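Local coordinates for fusarinine C esterase sidJ (PDB 6GUP), which hydrolyses the ester bonds of the fungal siderophore fusarinine C, releasing fusarinine and iron, but does not act on triacetylfusarinine C, at residues L23-Y28 with A94-Y99; A56-A61 with K344-L349; Q173-E178 with V222-T227; D250-D255 with K263-I268. All coordinates share one frame; numbering follows the deposited sequence.

How the interactions relate
All four contacts lack a direct hydrogen bond between their segments, but their places differ. Interactions 1 and 2 belong to the central sheet and its helical layers; they touch where Tyr-28 CD2 meets Ala-59 CB at 3.7 Å. Interaction 1 is buried and sets a cysteine against a threonine, whereas interaction 2 is a partly buried aliphatic helix pair. Interactions 3 and 4, on the far side of the chain's centre from interaction 1, both belong to the part of the chain that runs between strands 159-163 and 278-283, with nearest atoms about 6 Å apart. Both are buried: interaction 3 packs a valine against backbone and a proline, and interaction 4 mixes aromatic rings with a water bridge.

Interaction 1: residues L23-Y28 with A94-Y99; sequences LVTFEY and AQCLKY
Thr-25 and Cys-96 form a small, buried van der Waals contact between strand 24-28 of the central sheet and helix 86-108, which packs on one side of that sheet. The thiol SG of Cys-96 does most of the touching, lying 3.7 Å from Thr-25 CB and 3.8 Å from its CG2. It reaches the strand because SG is anti to the backbone N of its own residue (chi1 -169°) and projects from the helix. One turn further along, Tyr-99 adds a looser contact: its CD2 comes within 4.4 Å of Thr-25 CG2, and the methyl approaches the ring obliquely. Thr-25 therefore offers its methyl to both helix residues. Thr-25 OG1 is 3.8 Å from Cys-96 SG, but its hydrogen bond goes to the carbonyl oxygen of Thr-71 on the adjoining strand. No hydrogen bond joins strand and helix here, and the 117 Å² buried between them is modest. The phenol of Tyr-99 hydrogen-bonds to His-17, tying the helix to strand 12-18 as well. Strand 24-28 runs antiparallel to both neighbours, 12-18 and 67-72; the helix also touches the latter through Cys-96 and Leu-72, while Ala-94 and Leu-97 touch Tyr-132 of helix 125-134.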
loop_
_atom_site.group_PDB
_atom_site.type_symbol
_atom_site.label_atom_id
_atom_site.label_comp_id
_atom_site.label_asym_id
_atom_site.label_seq_id
_atom_site.Cartn_x
_atom_site.Cartn_y
_atom_site.Cartn_z
ATOM N N LEU A 23 4.605 -5.164 -6.586
ATOM C CA LEU A 23 3.457 -5.601 -5.779
ATOM C C LEU A 23 3.766 -6.844 -4.949
ATOM O O LEU A 23 4.484 -7.740 -5.403
ATOM C CB LEU A 23 2.249 -5.850 -6.687
ATOM C CG LEU A 23 1.829 -4.656 -7.559
ATOM C CD1 LEU A 23 0.835 -5.072 -8.633
ATOM C CD2 LEU A 23 1.259 -3.531 -6.707
ATOM N N VAL A 24 3.201 -6.891 -3.740
ATOM C CA VAL A 24 3.479 -7.956 -2.768
ATOM C C VAL A 24 2.221 -8.694 -2.327
ATOM O O VAL A 24 1.109 -8.162 -2.410
ATOM C CB VAL A 24 4.211 -7.429 -1.502
ATOM C CG1 VAL A 24 5.586 -6.895 -1.870
ATOM C CG2 VAL A 24 3.403 -6.364 -0.761
ATOM N N THR A 25 2.421 -9.924 -1.860
ATOM C CA THR A 25 1.373 -10.694 -1.197
ATOM C C THR A 25 1.946 -11.316 0.080
ATOM O O THR A 25 3.037 -11.894 0.058
ATOM C CB THR A 25 0.730 -11.755 -2.131
ATOM O OG1 THR A 25 -0.284 -12.478 -1.422
ATOM C CG2 THR A 25 1.755 -12.744 -2.684
ATOM N N PHE A 26 1.218 -11.157 1.187
ATOM C CA PHE A 26 1.647 -11.652 2.498
ATOM C C PHE A 26 0.934 -12.959 2.834
ATOM O O PHE A 26 -0.294 -12.991 2.922
ATOM C CB PHE A 26 1.370 -10.610 3.586
ATOM C CG PHE A 26 1.631 -11.109 4.981
ATOM C CD1 PHE A 26 2.933 -11.303 5.435
ATOM C CD2 PHE A 26 0.575 -11.397 5.842
ATOM C CE1 PHE A 26 3.172 -11.770 6.722
ATOM C CE2 PHE A 26 0.811 -11.862 7.128
ATOM C CZ PHE A 26 2.111 -12.048 7.568
ATOM N N GLU A 27 1.717 -14.016 3.038
ATOM C CA GLU A 27 1.202 -15.335 3.403
ATOM C C GLU A 27 1.247 -15.488 4.917
ATOM O O GLU A 27 2.310 -15.343 5.512
ATOM C CB GLU A 27 2.059 -16.426 2.759
ATOM C CG GLU A 27 1.555 -17.849 2.980
ATOM C CD GLU A 27 2.449 -18.911 2.362
ATOM O OE1 GLU A 27 3.600 -18.604 1.980
ATOM O OE2 GLU A 27 1.997 -20.070 2.263
ATOM N N TYR A 28 0.110 -15.812 5.528
ATOM C CA TYR A 28 0.034 -16.030 6.974
ATOM C C TYR A 28 0.465 -17.460 7.242
ATOM O O TYR A 28 -0.135 -18.393 6.708
ATOM C CB TYR A 28 -1.391 -15.830 7.502
ATOM C CG TYR A 28 -1.893 -14.403 7.453
ATOM C CD1 TYR A 28 -2.196 -13.789 6.238
ATOM C CD2 TYR A 28 -2.089 -13.669 8.624
ATOM C CE1 TYR A 28 -2.665 -12.487 6.188
ATOM C CE2 TYR A 28 -2.559 -12.362 8.580
ATOM C CZ TYR A 28 -2.842 -11.776 7.360
ATOM O OH TYR A 28 -3.307 -10.482 7.315
ATOM N N ALA A 94 -4.816 -11.875 -11.053
ATOM C CA ALA A 94 -4.410 -12.977 -11.937
ATOM C C ALA A 94 -2.904 -13.252 -11.879
ATOM O O ALA A 94 -2.484 -14.413 -11.868
ATOM C CB ALA A 94 -4.838 -12.692 -13.370
ATOM N N GLN A 95 -2.105 -12.184 -11.844
ATOM C CA GLN A 95 -0.649 -12.297 -11.661
ATOM C C GLN A 95 -0.281 -12.893 -10.301
ATOM O O GLN A 95 0.626 -13.723 -10.214
ATOM C CB GLN A 95 0.037 -10.937 -11.834
ATOM C CG GLN A 95 0.164 -10.497 -13.283
ATOM C CD GLN A 95 0.742 -9.100 -13.428
ATOM O OE1 GLN A 95 0.274 -8.151 -12.796
ATOM N NE2 GLN A 95 1.760 -8.965 -14.270
ATOM N N CYS A 96 -0.986 -12.466 -9.252
ATOM C CA CYS A 96 -0.778 -13.002 -7.903
ATOM C C CYS A 96 -1.154 -14.482 -7.808
ATOM O O CYS A 96 -0.442 -15.263 -7.173
ATOM C CB CYS A 96 -1.575 -12.202 -6.871
ATOM S SG CYS A 96 -1.133 -12.583 -5.162
ATOM N N LEU A 97 -2.269 -14.856 -8.435
ATOM C CA LEU A 97 -2.706 -16.255 -8.488
ATOM C C LEU A 97 -1.713 -17.147 -9.230
ATOM O O LEU A 97 -1.450 -18.270 -8.792
ATOM C CB LEU A 97 -4.083 -16.375 -9.145
ATOM C CG LEU A 97 -5.271 -15.790 -8.378
ATOM C CD1 LEU A 97 -6.506 -15.787 -9.257
ATOM C CD2 LEU A 97 -5.537 -16.574 -7.111
ATOM N N LYS A 98 -1.177 -16.652 -10.345
ATOM C CA LYS A 98 -0.130 -17.367 -11.085
ATOM C C LYS A 98 1.089 -17.619 -10.208
ATOM O O LYS A 98 1.629 -18.728 -10.199
ATOM C CB LYS A 98 0.302 -16.601 -12.341
ATOM C CG LYS A 98 1.379 -17.329 -13.138
ATOM C CD LYS A 98 1.915 -16.524 -14.303
ATOM C CE LYS A 98 2.974 -17.330 -15.039
ATOM N NZ LYS A 98 3.347 -16.729 -16.346
ATOM N N TYR A 99 1.523 -16.583 -9.493
ATOM C CA TYR A 99 2.665 -16.691 -8.589
ATOM C C TYR A 99 2.424 -17.717 -7.479
ATOM O O TYR A 99 3.275 -18.572 -7.230
ATOM C CB TYR A 99 3.013 -15.334 -7.966
ATOM C CG TYR A 99 4.049 -15.459 -6.875
ATOM C CD1 TYR A 99 5.404 -15.565 -7.187
ATOM C CD2 TYR A 99 3.674 -15.518 -5.532
ATOM C CE1 TYR A 99 6.359 -15.702 -6.191
ATOM C CE2 TYR A 99 4.620 -15.660 -4.531
ATOM C CZ TYR A 99 5.962 -15.749 -4.863
ATOM O OH TYR A 99 6.905 -15.886 -3.874
#

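Interaction 2: residues A56-A61 with K344-L349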
loop_
_atom_site.group_PDB
_atom_site.type_symbol
_atom_site.label_atom_id
_atom_site.label_comp_id
_atom_site.label_asym_id
_atom_site.label_seq_id
_atom_site.Cartn_x
_atom_site.Cartn_y
_atom_site.Cartn_z
ATOM N N ALA A 56 -7.297 -12.124 11.455
ATOM C CA ALA A 56 -6.477 -12.789 12.470
ATOM C C ALA A 56 -7.111 -14.096 12.946
ATOM O O ALA A 56 -6.424 -15.112 13.061
ATOM C CB ALA A 56 -6.244 -11.861 13.655
ATOM N N ASP A 57 -8.416 -14.056 13.217
ATOM C CA ASP A 57 -9.173 -15.248 13.629
ATOM C C ASP A 57 -9.224 -16.310 12.529
ATOM O O ASP A 57 -9.168 -17.506 12.823
ATOM C CB ASP A 57 -10.604 -14.871 14.052
ATOM C CG ASP A 57 -10.649 -14.028 15.328
ATOM O OD1 ASP A 57 -9.609 -13.869 16.003
ATOM O OD2 ASP A 57 -11.741 -13.520 15.657
ATOM N N LEU A 58 -9.334 -15.870 11.274
ATOM C CA LEU A 58 -9.311 -16.776 10.121
ATOM C C LEU A 58 -7.954 -17.467 9.979
ATOM O O LEU A 58 -7.895 -18.681 9.794
ATOM C CB LEU A 58 -9.665 -16.022 8.829
ATOM C CG LEU A 58 -9.686 -16.801 7.505
ATOM C CD1 LEU A 58 -10.593 -18.023 7.571
ATOM C CD2 LEU A 58 -10.115 -15.884 6.371
ATOM N N ALA A 59 -6.874 -16.690 10.072
ATOM C CA ALA A 59 -5.508 -17.235 10.035
ATOM C C ALA A 59 -5.252 -18.232 11.169
ATOM O O ALA A 59 -4.633 -19.276 10.950
ATOM C CB ALA A 59 -4.484 -16.109 10.083
ATOM N N HIS A 60 -5.732 -17.904 12.369
ATOM C CA HIS A 60 -5.652 -18.802 13.529
ATOM C C HIS A 60 -6.418 -20.114 13.301
ATOM O O HIS A 60 -5.936 -21.185 13.676
ATOM C CB HIS A 60 -6.174 -18.095 14.789
ATOM C CG HIS A 60 -6.091 -18.925 16.034
ATOM N ND1 HIS A 60 -4.918 -19.501 16.469
ATOM C CD2 HIS A 60 -7.036 -19.267 16.941
ATOM C CE1 HIS A 60 -5.144 -20.169 17.586
ATOM N NE2 HIS A 60 -6.422 -20.042 17.895
ATOM N N ALA A 61 -7.598 -20.017 12.689
ATOM C CA ALA A 61 -8.429 -21.191 12.384
ATOM C C ALA A 61 -7.861 -22.072 11.263
ATOM O O ALA A 61 -8.073 -23.287 11.270
ATOM C CB ALA A 61 -9.848 -20.758 12.039
ATOM N N LYS A 344 -17.998 -20.796 8.782
ATOM C CA LYS A 344 -18.596 -20.960 7.450
ATOM C C LYS A 344 -17.531 -21.037 6.352
ATOM O O LYS A 344 -17.693 -21.789 5.389
ATOM C CB LYS A 344 -19.579 -19.828 7.117
ATOM C CG LYS A 344 -20.826 -19.712 7.995
ATOM C CD LYS A 344 -21.567 -21.025 8.225
ATOM C CE LYS A 344 -21.201 -21.661 9.561
ATOM N NZ LYS A 344 -21.937 -22.931 9.804
ATOM N N VAL A 345 -16.457 -20.257 6.495
ATOM C CA VAL A 345 -15.338 -20.293 5.544
ATOM C C VAL A 345 -14.624 -21.647 5.598
ATOM O O VAL A 345 -14.365 -22.247 4.557
ATOM C CB VAL A 345 -14.337 -19.133 5.777
ATOM C CG1 VAL A 345 -13.072 -19.309 4.938
ATOM C CG2 VAL A 345 -14.994 -17.799 5.450
ATOM N N LEU A 346 -14.310 -22.119 6.805
ATOM C CA LEU A 346 -13.677 -23.440 6.984
ATOM C C LEU A 346 -14.540 -24.591 6.455
ATOM O O LEU A 346 -14.012 -25.542 5.874
ATOM C CB LEU A 346 -13.295 -23.693 8.452
ATOM C CG LEU A 346 -11.879 -23.260 8.851
ATOM C CD1 LEU A 346 -11.695 -21.752 8.776
ATOM C CD2 LEU A 346 -11.550 -23.764 10.248
ATOM N N GLY A 347 -15.855 -24.495 6.654
ATOM C CA GLY A 347 -16.809 -25.472 6.115
ATOM C C GLY A 347 -16.866 -25.478 4.596
ATOM O O GLY A 347 -16.947 -26.541 3.978
ATOM N N TYR A 348 -16.833 -24.285 4.001
ATOM C CA TYR A 348 -16.737 -24.122 2.547
ATOM C C TYR A 348 -15.446 -24.742 2.000
ATOM O O TYR A 348 -15.474 -25.484 1.015
ATOM C CB TYR A 348 -16.808 -22.631 2.178
ATOM C CG TYR A 348 -16.629 -22.330 0.707
ATOM C CD1 TYR A 348 -15.359 -22.118 0.163
ATOM C CD2 TYR A 348 -17.728 -22.250 -0.142
ATOM C CE1 TYR A 348 -15.193 -21.845 -1.185
ATOM C CE2 TYR A 348 -17.575 -21.974 -1.493
ATOM C CZ TYR A 348 -16.305 -21.772 -2.007
ATOM O OH TYR A 348 -16.143 -21.500 -3.338
ATOM N N LEU A 349 -14.324 -24.423 2.643
ATOM C CA LEU A 349 -13.011 -24.950 2.246
ATOM C C LEU A 349 -12.872 -26.464 2.467
ATOM O O LEU A 349 -12.204 -27.141 1.680
ATOM C CB LEU A 349 -11.886 -24.205 2.981
ATOM C CG LEU A 349 -11.693 -22.713 2.669
ATOM C CD1 LEU A 349 -10.643 -22.124 3.597
ATOM C CD2 LEU A 349 -11.308 -22.468 1.217
#
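Leu-58 CD1 is the bump that helix 55-61 presents to Val-345 and Leu-346 of helix 335-353. The methyl lies 3.8 Å from Val-345 CG1 and 4.1 Å from Leu-346 CD1, so it rests between two successive side chains of the facing helix. With CG anti to the backbone N (chi1 180°), the leucine extends across the gap; it meets the valine at about a right angle and slides past Leu-346 in the opposite direction. One turn on from Leu-58, Ala-61 receives Leu-346. The leucine's forked end straddles Ala-61, CD1 and CD2 each 3.9 Å from the alanine CB, and CD2 also approaches Ala-61 O at 3.7 Å. The small alanine is thus the hollow for the larger residue. The segment axes pass 11.0 Å apart and cross at -42°, a spacing bridged by the two leucines. Leu-58 also touches Leu-69 of strand 67-72, and Val-345 touches Met-120 of strand 117-122, as expected for the first and last helices sharing one face of an alpha/beta-hydrolase sheet. Since the side-chain contact is wholly aliphatic, its hold is probably shape fit and exclusion of water; a salt bridge from Asp-57 to Arg-338 adds a charged tie between the same helices.

Interaction 3: residues Q173-E178 with V222-T227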
loop_
_atom_site.group_PDB
_atom_site.type_symbol
_atom_site.label_atom_id
_atom_site.label_comp_id
_atom_site.label_asym_id
_atom_site.label_seq_id
_atom_site.Cartn_x
_atom_site.Cartn_y
_atom_site.Cartn_z
ATOM N N GLN A 173 -26.809 6.705 0.059
ATOM C CA GLN A 173 -28.252 6.971 0.220
ATOM C C GLN A 173 -28.723 6.779 1.668
ATOM O O GLN A 173 -29.537 7.554 2.172
ATOM C CB GLN A 173 -29.079 6.066 -0.703
ATOM C CG GLN A 173 -28.991 6.413 -2.183
ATOM C CD GLN A 173 -29.677 5.394 -3.080
ATOM O OE1 GLN A 173 -30.396 4.510 -2.609
ATOM N NE2 GLN A 173 -29.458 5.517 -4.384
ATOM N N TRP A 174 -28.196 5.743 2.316
ATOM C CA TRP A 174 -28.500 5.427 3.715
ATOM C C TRP A 174 -27.842 6.408 4.692
ATOM O O TRP A 174 -28.429 6.741 5.724
ATOM C CB TRP A 174 -28.056 3.992 4.005
ATOM C CG TRP A 174 -28.454 3.412 5.330
ATOM C CD1 TRP A 174 -27.635 2.764 6.197
ATOM C CD2 TRP A 174 -29.762 3.396 5.926
ATOM N NE1 TRP A 174 -28.335 2.344 7.300
ATOM C CE2 TRP A 174 -29.646 2.716 7.160
ATOM C CE3 TRP A 174 -31.019 3.878 5.535
ATOM C CZ2 TRP A 174 -30.738 2.515 8.014
ATOM C CZ3 TRP A 174 -32.107 3.683 6.387
ATOM C CH2 TRP A 174 -31.957 3.005 7.613
ATOM N N VAL A 175 -26.628 6.856 4.365
ATOM C CA VAL A 175 -25.947 7.926 5.115
ATOM C C VAL A 175 -26.717 9.251 5.017
ATOM O O VAL A 175 -26.858 9.956 6.018
ATOM C CB VAL A 175 -24.474 8.101 4.652
ATOM C CG1 VAL A 175 -23.866 9.419 5.131
ATOM C CG2 VAL A 175 -23.630 6.936 5.151
ATOM N N LEU A 176 -27.203 9.585 3.822
ATOM C CA LEU A 176 -28.031 10.784 3.625
ATOM C C LEU A 176 -29.398 10.688 4.315
ATOM O O LEU A 176 -29.959 11.708 4.710
ATOM C CB LEU A 176 -28.222 11.075 2.132
ATOM C CG LEU A 176 -26.966 11.462 1.345
ATOM C CD1 LEU A 176 -27.227 11.372 -0.151
ATOM C CD2 LEU A 176 -26.483 12.856 1.722
ATOM N N ALA A 177 -29.928 9.471 4.444
ATOM C CA ALA A 177 -31.187 9.234 5.158
ATOM C C ALA A 177 -31.027 9.300 6.681
ATOM O O ALA A 177 -31.795 9.993 7.352
ATOM C CB ALA A 177 -31.777 7.889 4.753
ATOM N N GLU A 178 -30.030 8.586 7.210
ATOM C CA GLU A 178 -29.874 8.372 8.663
ATOM C C GLU A 178 -28.711 9.098 9.352
ATOM O O GLU A 178 -28.731 9.251 10.576
ATOM C CB GLU A 178 -29.726 6.874 8.942
ATOM C CG GLU A 178 -30.982 6.058 8.685
ATOM C CD GLU A 178 -32.138 6.406 9.609
ATOM O OE1 GLU A 178 -31.899 6.686 10.803
ATOM O OE2 GLU A 178 -33.294 6.392 9.137
ATOM N N VAL A 222 -19.551 11.800 4.267
ATOM C CA VAL A 222 -20.550 11.056 3.496
ATOM C C VAL A 222 -20.106 9.652 3.075
ATOM O O VAL A 222 -20.960 8.825 2.753
ATOM C CB VAL A 222 -21.034 11.864 2.260
ATOM C CG1 VAL A 222 -19.943 12.027 1.200
ATOM C CG2 VAL A 222 -22.282 11.229 1.658
ATOM N N TYR A 223 -18.799 9.378 3.080
ATOM C CA TYR A 223 -18.288 8.104 2.584
ATOM C C TYR A 223 -17.792 7.184 3.717
ATOM O O TYR A 223 -16.737 7.441 4.302
ATOM C CB TYR A 223 -17.202 8.339 1.528
ATOM C CG TYR A 223 -16.910 7.141 0.638
ATOM C CD1 TYR A 223 -17.930 6.275 0.206
ATOM C CD2 TYR A 223 -15.615 6.884 0.198
ATOM C CE1 TYR A 223 -17.657 5.190 -0.609
ATOM C CE2 TYR A 223 -15.342 5.801 -0.625
ATOM C CZ TYR A 223 -16.360 4.957 -1.022
ATOM O OH TYR A 223 -16.081 3.885 -1.836
ATOM N N PRO A 224 -18.568 6.118 4.038
ATOM C CA PRO A 224 -18.243 5.110 5.063
ATOM C C PRO A 224 -16.867 4.460 4.928
ATOM O O PRO A 224 -16.219 4.190 5.942
ATOM C CB PRO A 224 -19.323 4.045 4.859
ATOM C CG PRO A 224 -20.482 4.787 4.317
ATOM C CD PRO A 224 -19.914 5.884 3.474
ATOM N N ALA A 225 -16.445 4.196 3.692
ATOM C CA ALA A 225 -15.114 3.641 3.421
ATOM C C ALA A 225 -13.979 4.559 3.893
ATOM O O ALA A 225 -12.910 4.071 4.262
ATOM C CB ALA A 225 -14.959 3.330 1.940
ATOM N N HIS A 226 -14.221 5.874 3.871
ATOM C CA HIS A 226 -13.287 6.881 4.403
ATOM C C HIS A 226 -11.947 6.872 3.648
ATOM O O HIS A 226 -10.875 7.034 4.242
ATOM C CB HIS A 226 -13.087 6.673 5.915
ATOM C CG HIS A 226 -12.600 7.888 6.645
ATOM N ND1 HIS A 226 -11.470 8.584 6.271
ATOM C CD2 HIS A 226 -13.076 8.512 7.748
ATOM C CE1 HIS A 226 -11.279 9.591 7.105
ATOM N NE2 HIS A 226 -12.241 9.571 8.009
ATOM N N THR A 227 -12.027 6.684 2.333
ATOM C CA THR A 227 -10.856 6.693 1.451
ATOM C C THR A 227 -10.947 7.966 0.598
ATOM O O THR A 227 -12.054 8.458 0.358
ATOM C CB THR A 227 -10.769 5.397 0.592
ATOM O OG1 THR A 227 -9.615 5.430 -0.252
ATOM C CG2 THR A 227 -11.995 5.189 -0.275
#
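Val-175 packs its two methyl groups against Val-222 and Pro-224 of the 222-227 loop. CG1 lies 3.8 Å from Val-222 O and 4.0 Å from Val-222 CA, so it sits on the main chain more closely than on the valine side chain, whose CG2 is 4.2 Å away. CG2 of Val-175 also lies near Val-222 O but comes closest to Pro-224 CG, 3.9 Å away, the two side chains sliding past each other in opposite senses. At chi1 165°, CG1 is anti to the backbone N while CG2 is anti to the carbonyl carbon, which lets the fork touch both Val-222 and Pro-224. The carbonyl oxygen of Val-222 is a notable detail. Buried under the valine, it has no hydrogen-bonding partner in the model, and its nearest neighbours across the contact are aliphatic carbons. Pro-224 is the second residue of a type I beta turn from Tyr-223 to His-226, closed by a bond from His-226 N to Tyr-223 O (3.0 Å). Helix 185-205 completes the apolar cluster, with Ile-188 against Val-175 and both Phe-192 and Leu-195 against Val-222. These helices and loops are inserted between strands 159-163 and 278-283, the place where alpha/beta-hydrolases commonly carry a cap over the active site; consistent with this, Pro-224 lies near, without touching, the probable catalytic triad of Ser-123, His-327 and Asp-286.

Interaction 4: residues D250-D255 with K263-I268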
loop_
_atom_site.group_PDB
_atom_site.type_symbol
_atom_site.label_atom_id
_atom_site.label_comp_id
_atom_site.label_asym_id
_atom_site.label_seq_id
_atom_site.Cartn_x
_atom_site.Cartn_y
_atom_site.Cartn_z
ATOM N N ASP A 250 -20.961 -0.157 -9.356
ATOM C CA ASP A 250 -22.319 -0.482 -8.927
ATOM C C ASP A 250 -22.755 -1.877 -9.403
ATOM O O ASP A 250 -23.567 -2.020 -10.321
ATOM C CB ASP A 250 -23.286 0.617 -9.401
ATOM C CG ASP A 250 -24.649 0.534 -8.737
ATOM O OD1 ASP A 250 -24.749 -0.042 -7.636
ATOM O OD2 ASP A 250 -25.623 1.061 -9.317
ATOM N N LEU A 251 -22.196 -2.896 -8.753
ATOM C CA LEU A 251 -22.505 -4.300 -9.035
ATOM C C LEU A 251 -23.573 -4.864 -8.095
ATOM O O LEU A 251 -24.289 -5.794 -8.471
ATOM C CB LEU A 251 -21.235 -5.153 -8.920
ATOM C CG LEU A 251 -20.106 -4.848 -9.911
ATOM C CD1 LEU A 251 -18.805 -5.502 -9.468
ATOM C CD2 LEU A 251 -20.476 -5.302 -11.314
ATOM N N PHE A 252 -23.689 -4.294 -6.891
ATOM C CA PHE A 252 -24.459 -4.900 -5.799
ATOM C C PHE A 252 -25.686 -4.098 -5.336
ATOM O O PHE A 252 -26.225 -4.373 -4.259
ATOM C CB PHE A 252 -23.521 -5.159 -4.608
ATOM C CG PHE A 252 -22.282 -5.939 -4.968
ATOM C CD1 PHE A 252 -22.385 -7.188 -5.576
ATOM C CD2 PHE A 252 -21.011 -5.433 -4.695
ATOM C CE1 PHE A 252 -21.251 -7.913 -5.912
ATOM C CE2 PHE A 252 -19.873 -6.156 -5.029
ATOM C CZ PHE A 252 -19.993 -7.397 -5.639
ATOM N N SER A 253 -26.144 -3.132 -6.138
ATOM C CA SER A 253 -27.357 -2.366 -5.803
ATOM C C SER A 253 -28.613 -3.229 -5.925
ATOM O O SER A 253 -28.737 -4.034 -6.848
ATOM C CB SER A 253 -27.501 -1.112 -6.673
ATOM O OG SER A 253 -26.720 -0.051 -6.154
ATOM N N SER A 254 -29.537 -3.041 -4.986
ATOM C CA SER A 254 -30.760 -3.839 -4.900
ATOM C C SER A 254 -31.793 -3.557 -5.995
ATOM O O SER A 254 -32.658 -4.398 -6.243
ATOM C CB SER A 254 -31.409 -3.660 -3.523
ATOM O OG SER A 254 -31.887 -2.338 -3.343
ATOM N N ASP A 255 -31.706 -2.392 -6.641
ATOM C CA ASP A 255 -32.656 -2.005 -7.699
ATOM C C ASP A 255 -32.143 -2.238 -9.135
ATOM O O ASP A 255 -32.745 -1.738 -10.091
ATOM C CB ASP A 255 -33.118 -0.546 -7.505
ATOM C CG ASP A 255 -31.991 0.470 -7.659
ATOM O OD1 ASP A 255 -30.805 0.096 -7.525
ATOM O OD2 ASP A 255 -32.297 1.657 -7.900
ATOM N N LYS A 263 -25.643 -9.614 -16.915
ATOM C CA LYS A 263 -24.355 -9.133 -17.433
ATOM C C LYS A 263 -23.179 -9.335 -16.474
ATOM O O LYS A 263 -22.028 -9.267 -16.907
ATOM C CB LYS A 263 -24.440 -7.646 -17.805
ATOM C CG LYS A 263 -25.562 -7.313 -18.775
ATOM C CD LYS A 263 -25.241 -6.114 -19.651
ATOM C CE LYS A 263 -26.445 -5.721 -20.492
ATOM N NZ LYS A 263 -26.054 -5.012 -21.741
ATOM N N THR A 264 -23.458 -9.565 -15.188
ATOM C CA THR A 264 -22.417 -9.728 -14.167
ATOM C C THR A 264 -22.456 -11.132 -13.553
ATOM O O THR A 264 -21.635 -11.979 -13.910
ATOM C CB THR A 264 -22.534 -8.640 -13.081
ATOM O OG1 THR A 264 -23.839 -8.681 -12.490
ATOM C CG2 THR A 264 -22.301 -7.261 -13.689
ATOM N N PHE A 265 -23.412 -11.386 -12.658
ATOM C CA PHE A 265 -23.573 -12.719 -12.053
ATOM C C PHE A 265 -23.865 -13.785 -13.113
ATOM O O PHE A 265 -23.334 -14.895 -13.041
ATOM C CB PHE A 265 -24.695 -12.726 -11.010
ATOM C CG PHE A 265 -24.350 -12.012 -9.736
ATOM C CD1 PHE A 265 -23.689 -12.675 -8.707
ATOM C CD2 PHE A 265 -24.702 -10.678 -9.554
ATOM C CE1 PHE A 265 -23.377 -12.019 -7.524
ATOM C CE2 PHE A 265 -24.392 -10.016 -8.374
ATOM C CZ PHE A 265 -23.728 -10.688 -7.358
ATOM N N GLY A 266 -24.701 -13.433 -14.089
ATOM C CA GLY A 266 -25.034 -14.318 -15.206
ATOM C C GLY A 266 -23.884 -14.679 -16.132
ATOM O O GLY A 266 -23.925 -15.723 -16.784
ATOM N N MET A 267 -22.863 -13.824 -16.199
ATOM C CA MET A 267 -21.658 -14.108 -16.991
ATOM C C MET A 267 -20.618 -14.996 -16.287
ATOM O O MET A 267 -19.617 -15.357 -16.908
ATOM C CB MET A 267 -21.000 -12.797 -17.454
ATOM C CG MET A 267 -21.825 -12.001 -18.456
ATOM S SD MET A 267 -22.202 -12.872 -19.994
ATOM C CE MET A 267 -20.564 -13.125 -20.675
ATOM N N ILE A 268 -20.846 -15.365 -15.024
ATOM C CA ILE A 268 -19.926 -16.261 -14.304
ATOM C C ILE A 268 -19.841 -17.627 -15.000
ATOM O O ILE A 268 -18.746 -18.160 -15.189
ATOM C CB ILE A 268 -20.310 -16.428 -12.809
ATOM C CG1 ILE A 268 -20.124 -15.099 -12.062
ATOM C CG2 ILE A 268 -19.457 -17.505 -12.137
ATOM C CD1 ILE A 268 -20.766 -15.049 -10.691
HETATM O O HOH W 1 -24.545 -6.439 -11.084
#
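The irregular backbones of 250-255 and 263-268 come closest at Leu-251 and Thr-264, whose CA atoms are 7.5 Å apart, on the two flanks of the short helix 258-262. Here the branched ends meet methyl to methyl, Leu-251 CD2 lying 3.6 Å from Thr-264 CG2. The threonine hydroxyl serves a different purpose. Its OG1 sits between the backbone N and the carbonyl carbon (chi1 57°), placing it where a water bridges Thr-264 OG1 and Leu-251 O (2.7 Å each), the water donating to Leu-251 O; Thr-264 OG1 also has a weak hydrogen bond to Leu-261 O. Both loops belong to the long excursion between strands 159-163 and 278-283 of the alpha/beta-hydrolase fold, and the contact joins the loops before and after helix 258-262, next to helices 125-134 and 295-307. Beside this, Phe-265 CZ reaches the edge of the Phe-252 ring, close to its plane, and lies 4.0 Å from Phe-252 CE1; the two side chains cross at about a right angle. Leu-251 O approaches the rim of the Phe-265 ring, near its plane, at CE2 (4.2 Å). Trp-302 stacks on Phe-265 and also meets the Phe-252 ring, while Leu-130 and Met-162 touch both phenylalanines.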